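Local coordinates for austinoid biosynthesis clusters protein H (Emericella nidulans FGSC A4, PDB 5X9K), which takes part in the biosynthesis of the fungal meroterpenoids austinol and dehydroaustinol and belongs to the trt14 isomerase family, at residues K116-L120 with V121-E125; A148-A151 with T152-A155. All blocks are in the same frame, centred on the assembly; numbering follows the deposited sequence.

Overall arrangement
Interaction 1 is the tip of the hairpin made by strands 108-119 and 122-134, and interaction 2 spans the junction of strand 141-148, part of the same mixed sheet, with the C-terminal helix 150-167 and the start of that helix. Their centres lie 13 Å apart, and they meet directly: Phe-124 CE1 approaches Thr-152 O at 3.5 Å, while Glu-125 O packs against Thr-152 CG2 at 3.8 Å. Further on, Trp-156 hydrogen-bonds to Ser-119 OG and packs its ring near that of Phe-124. Val-121 touches Trp-156, Ile-160 and His-163, so the turn packs along the helix. Interaction 2 also borders the homodimer partner, whereas no other chain of the assembly touches interaction 1.

Interaction 1 of 2, residues K116-L120 with V121-E125; sequences KGDSL and VGRFE
Ser-119 and Gly-122 close a two-residue beta hairpin, with Leu-120 and Val-121 at the corners of a type I turn and the strands antiparallel at 158°. The serine hydroxyl ties the turn together. With chi1 at 84°, OG sits between the backbone N and carbonyl carbon of its own residue, where it donates to Gly-122 O at 2.8 Å and accepts from Val-121 N at 3.2 Å. Gly-122 O is therefore gripped twice, since Ser-119 N also donates to it. Trp-156 NE1 of helix 150-167 is a further partner of Ser-119 OG.

On the sheet face carrying Lys-116, Asp-118, Arg-123 and Glu-125, a salt-bridge network forms. The Arg-123 chain bends at chi2 (71°), which swings the guanidinium across to the neighbouring strand, one face over Gly-117 N. Its NH1 reaches Asp-118 OD1 at 2.9 Å from above the carboxylate plane. Arg-123 NE meets the anti lone pair of Glu-125 OE2 at 2.9 Å, almost exactly in the guanidinium plane. Asp-118 and Glu-125 together hold the guanidinium at its edge and probably limit its rotation, while Asp-118 OD2 bonds to Asn-89. The aliphatic parts of Lys-116 and Glu-125 meet at CG to CG, 4.0 Å.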
loop_
_atom_site.group_PDB
_atom_site.type_symbol
_atom_site.label_atom_id
_atom_site.label_comp_id
_atom_site.label_asym_id
_atom_site.label_seq_id
_atom_site.Cartn_x
_atom_site.Cartn_y
_atom_site.Cartn_z
ATOM N N LYS A 116 -15.649 -2.221 1.617
ATOM C CA LYS A 116 -16.655 -3.252 1.372
ATOM C C LYS A 116 -17.984 -2.589 1.057
ATOM O O LYS A 116 -18.350 -1.593 1.681
ATOM C CB LYS A 116 -16.823 -4.198 2.580
ATOM C CG LYS A 116 -15.516 -4.777 3.109
ATOM C CD LYS A 116 -15.737 -5.630 4.353
ATOM C CE LYS A 116 -14.427 -6.254 4.820
ATOM N NZ LYS A 116 -14.628 -7.085 6.034
ATOM N N GLY A 117 -18.712 -3.149 0.101
ATOM C CA GLY A 117 -20.006 -2.579 -0.222
ATOM C C GLY A 117 -20.793 -3.517 -1.101
ATOM O O GLY A 117 -20.276 -4.513 -1.613
ATOM N N ASP A 118 -22.061 -3.169 -1.271
ATOM C CA ASP A 118 -22.953 -3.882 -2.169
ATOM C C ASP A 118 -23.092 -3.057 -3.438
ATOM O O ASP A 118 -23.569 -1.919 -3.393
ATOM C CB ASP A 118 -24.307 -4.118 -1.501
ATOM C CG ASP A 118 -24.209 -5.064 -0.314
ATOM O OD1 ASP A 118 -23.518 -6.100 -0.415
ATOM O OD2 ASP A 118 -24.812 -4.763 0.732
ATOM N N SER A 119 -22.665 -3.616 -4.565
ATOM C CA SER A 119 -22.637 -2.843 -5.792
ATOM C C SER A 119 -23.582 -3.435 -6.825
ATOM O O SER A 119 -24.108 -4.541 -6.676
ATOM C CB SER A 119 -21.217 -2.770 -6.379
ATOM O OG SER A 119 -20.945 -3.917 -7.148
ATOM N N LEU A 120 -23.770 -2.654 -7.885
ATOM C CA LEU A 120 -24.513 -3.016 -9.079
ATOM C C LEU A 120 -24.208 -4.437 -9.544
ATOM O O LEU A 120 -25.102 -5.143 -10.025
ATOM C CB LEU A 120 -24.176 -2.008 -10.178
ATOM C CG LEU A 120 -25.059 -1.850 -11.402
ATOM C CD1 LEU A 120 -26.514 -1.731 -10.990
ATOM C CD2 LEU A 120 -24.610 -0.605 -12.147
ATOM N N VAL A 121 -22.950 -4.863 -9.408
ATOM C CA VAL A 121 -22.513 -6.167 -9.902
ATOM C C VAL A 121 -22.118 -7.052 -8.727
ATOM O O VAL A 121 -21.249 -7.922 -8.853
ATOM C CB VAL A 121 -21.353 -6.033 -10.910
ATOM C CG1 VAL A 121 -21.809 -5.280 -12.139
ATOM C CG2 VAL A 121 -20.162 -5.329 -10.276
ATOM N N GLY A 122 -22.757 -6.852 -7.586
ATOM C CA GLY A 122 -22.584 -7.750 -6.471
ATOM C C GLY A 122 -21.618 -7.226 -5.430
ATOM O O GLY A 122 -21.280 -6.044 -5.384
ATOM N N ARG A 123 -21.169 -8.148 -4.579
ATOM C CA ARG A 123 -20.336 -7.795 -3.437
ATOM C C ARG A 123 -18.953 -7.331 -3.889
ATOM O O ARG A 123 -18.328 -7.937 -4.766
ATOM C CB ARG A 123 -20.209 -9.004 -2.510
ATOM C CG ARG A 123 -19.596 -8.721 -1.172
ATOM C CD ARG A 123 -20.550 -7.917 -0.308
ATOM N NE ARG A 123 -19.927 -7.629 0.972
ATOM C CZ ARG A 123 -20.325 -6.680 1.806
ATOM N NH1 ARG A 123 -21.352 -5.896 1.495
ATOM N NH2 ARG A 123 -19.670 -6.506 2.941
ATOM N N PHE A 124 -18.476 -6.242 -3.287
ATOM C CA PHE A 124 -17.116 -5.754 -3.496
ATOM C C PHE A 124 -16.436 -5.684 -2.142
ATOM O O PHE A 124 -16.963 -5.063 -1.214
ATOM C CB PHE A 124 -17.109 -4.383 -4.172
ATOM C CG PHE A 124 -15.728 -3.862 -4.486
ATOM C CD1 PHE A 124 -14.836 -4.625 -5.226
ATOM C CD2 PHE A 124 -15.340 -2.595 -4.067
ATOM C CE1 PHE A 124 -13.580 -4.133 -5.527
ATOM C CE2 PHE A 124 -14.094 -2.095 -4.356
ATOM C CZ PHE A 124 -13.203 -2.856 -5.086
ATOM N N GLU A 125 -15.292 -6.352 -2.018
ATOM C CA GLU A 125 -14.478 -6.280 -0.816
ATOM C C GLU A 125 -13.025 -6.170 -1.244
ATOM O O GLU A 125 -12.489 -7.073 -1.893
ATOM C CB GLU A 125 -14.693 -7.497 0.088
ATOM C CG GLU A 125 -16.165 -7.723 0.437
ATOM C CD GLU A 125 -16.355 -8.726 1.560
ATOM O OE1 GLU A 125 -15.351 -9.319 2.015
ATOM O OE2 GLU A 125 -17.511 -8.919 1.984
#

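Interaction 2 of 2, residues A148-A151 with T152-A155; sequences ADSA and TRDA
Asp-149 and Thr-152 meet at the N-terminus of helix 150-167, where the aspartate occupies the N-cap position just after strand 141-148. Three backbone hydrogen bonds start the helix: Arg-153 N to Asp-149 O at 3.0 Å, Asp-154 N to Ser-150 O at 2.8 Å and Ala-155 N to Ala-151 O at 3.2 Å.

The side-chain hydrogen bond is short, with Thr-152 OG1 donating to Asp-149 OD2 at 2.6 Å. Asp-149 has its CG anti to the backbone N (chi1 170°), which directs the carboxylate towards the threonine. The two side chains cross at about a right angle, and the hydroxyl comes from above the carboxylate plane. Thr-152 OG1 also hydrogen-bonds to Thr-126 OG1 on strand 122-134. At the dimer interface Asp-149 OD1 bonds to Ser-150 OG and Ser-64 OG of the second subunit, so both carboxylate oxygens are engaged.

Arg-153 and Asp-154, neighbours in sequence, form a long salt bridge, with a weak hydrogen bond from Arg-153 NE to Asp-154 OD1 (3.4 Å) in the guanidinium plane. As for packing, the arginine chain bends at chi3 (64°) and turns its guanidinium back to the strand end, where Arg-153 NH1 lies 3.6 Å from Ala-148 CB.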
loop_
_atom_site.group_PDB
_atom_site.type_symbol
_atom_site.label_atom_id
_atom_site.label_comp_id
_atom_site.label_asym_id
_atom_site.label_seq_id
_atom_site.Cartn_x
_atom_site.Cartn_y
_atom_site.Cartn_z
ATOM N N ALA A 148 -3.442 0.190 -3.815
ATOM C CA ALA A 148 -4.664 -0.579 -3.955
ATOM C C ALA A 148 -4.364 -2.068 -4.060
ATOM O O ALA A 148 -3.243 -2.490 -4.367
ATOM C CB ALA A 148 -5.439 -0.119 -5.189
ATOM N N ASP A 149 -5.390 -2.859 -3.761
ATOM C CA ASP A 149 -5.419 -4.299 -4.022
ATOM C C ASP A 149 -5.904 -4.454 -5.460
ATOM O O ASP A 149 -7.099 -4.511 -5.734
ATOM C CB ASP A 149 -6.328 -4.989 -3.011
ATOM C CG ASP A 149 -6.604 -6.456 -3.344
ATOM O OD1 ASP A 149 -5.881 -7.052 -4.163
ATOM O OD2 ASP A 149 -7.552 -7.003 -2.760
ATOM N N SER A 150 -4.960 -4.505 -6.396
ATOM C CA SER A 150 -5.337 -4.474 -7.805
ATOM C C SER A 150 -6.143 -5.705 -8.214
ATOM O O SER A 150 -7.004 -5.613 -9.098
ATOM C CB SER A 150 -4.083 -4.364 -8.672
ATOM O OG SER A 150 -3.426 -3.125 -8.475
ATOM N N ALA A 151 -5.842 -6.867 -7.630
ATOM C CA ALA A 151 -6.592 -8.076 -7.977
ATOM C C ALA A 151 -8.096 -7.853 -7.826
ATOM O O ALA A 151 -8.865 -8.075 -8.767
ATOM C CB ALA A 151 -6.138 -9.245 -7.110
ATOM N N THR A 152 -8.539 -7.380 -6.655
ATOM C CA THR A 152 -9.979 -7.225 -6.487
ATOM C C THR A 152 -10.508 -5.980 -7.198
ATOM O O THR A 152 -11.629 -5.993 -7.723
ATOM C CB THR A 152 -10.345 -7.203 -4.998
ATOM O OG1 THR A 152 -9.520 -6.254 -4.315
ATOM C CG2 THR A 152 -10.114 -8.585 -4.382
ATOM N N ARG A 153 -9.744 -4.883 -7.201
ATOM C CA ARG A 153 -10.196 -3.682 -7.894
ATOM C C ARG A 153 -10.398 -3.940 -9.383
ATOM O O ARG A 153 -11.424 -3.553 -9.955
ATOM C CB ARG A 153 -9.195 -2.549 -7.696
ATOM C CG ARG A 153 -9.592 -1.259 -8.399
ATOM C CD ARG A 153 -8.424 -0.279 -8.421
ATOM N NE ARG A 153 -7.316 -0.817 -9.201
ATOM C CZ ARG A 153 -6.110 -0.266 -9.276
ATOM N NH1 ARG A 153 -5.844 0.853 -8.609
ATOM N NH2 ARG A 153 -5.172 -0.841 -10.019
ATOM N N ASP A 154 -9.405 -4.550 -10.040
ATOM C CA ASP A 154 -9.518 -4.789 -11.478
ATOM C C ASP A 154 -10.629 -5.788 -11.795
ATOM O O ASP A 154 -11.321 -5.654 -12.812
ATOM C CB ASP A 154 -8.194 -5.301 -12.050
ATOM C CG ASP A 154 -7.034 -4.329 -11.850
ATOM O OD1 ASP A 154 -7.267 -3.113 -11.642
ATOM O OD2 ASP A 154 -5.876 -4.801 -11.895
ATOM N N ALA A 155 -10.798 -6.808 -10.950
ATOM C CA ALA A 155 -11.854 -7.794 -11.174
ATOM C C ALA A 155 -13.224 -7.133 -11.133
ATOM O O ALA A 155 -14.062 -7.335 -12.022
ATOM C CB ALA A 155 -11.758 -8.910 -10.133
#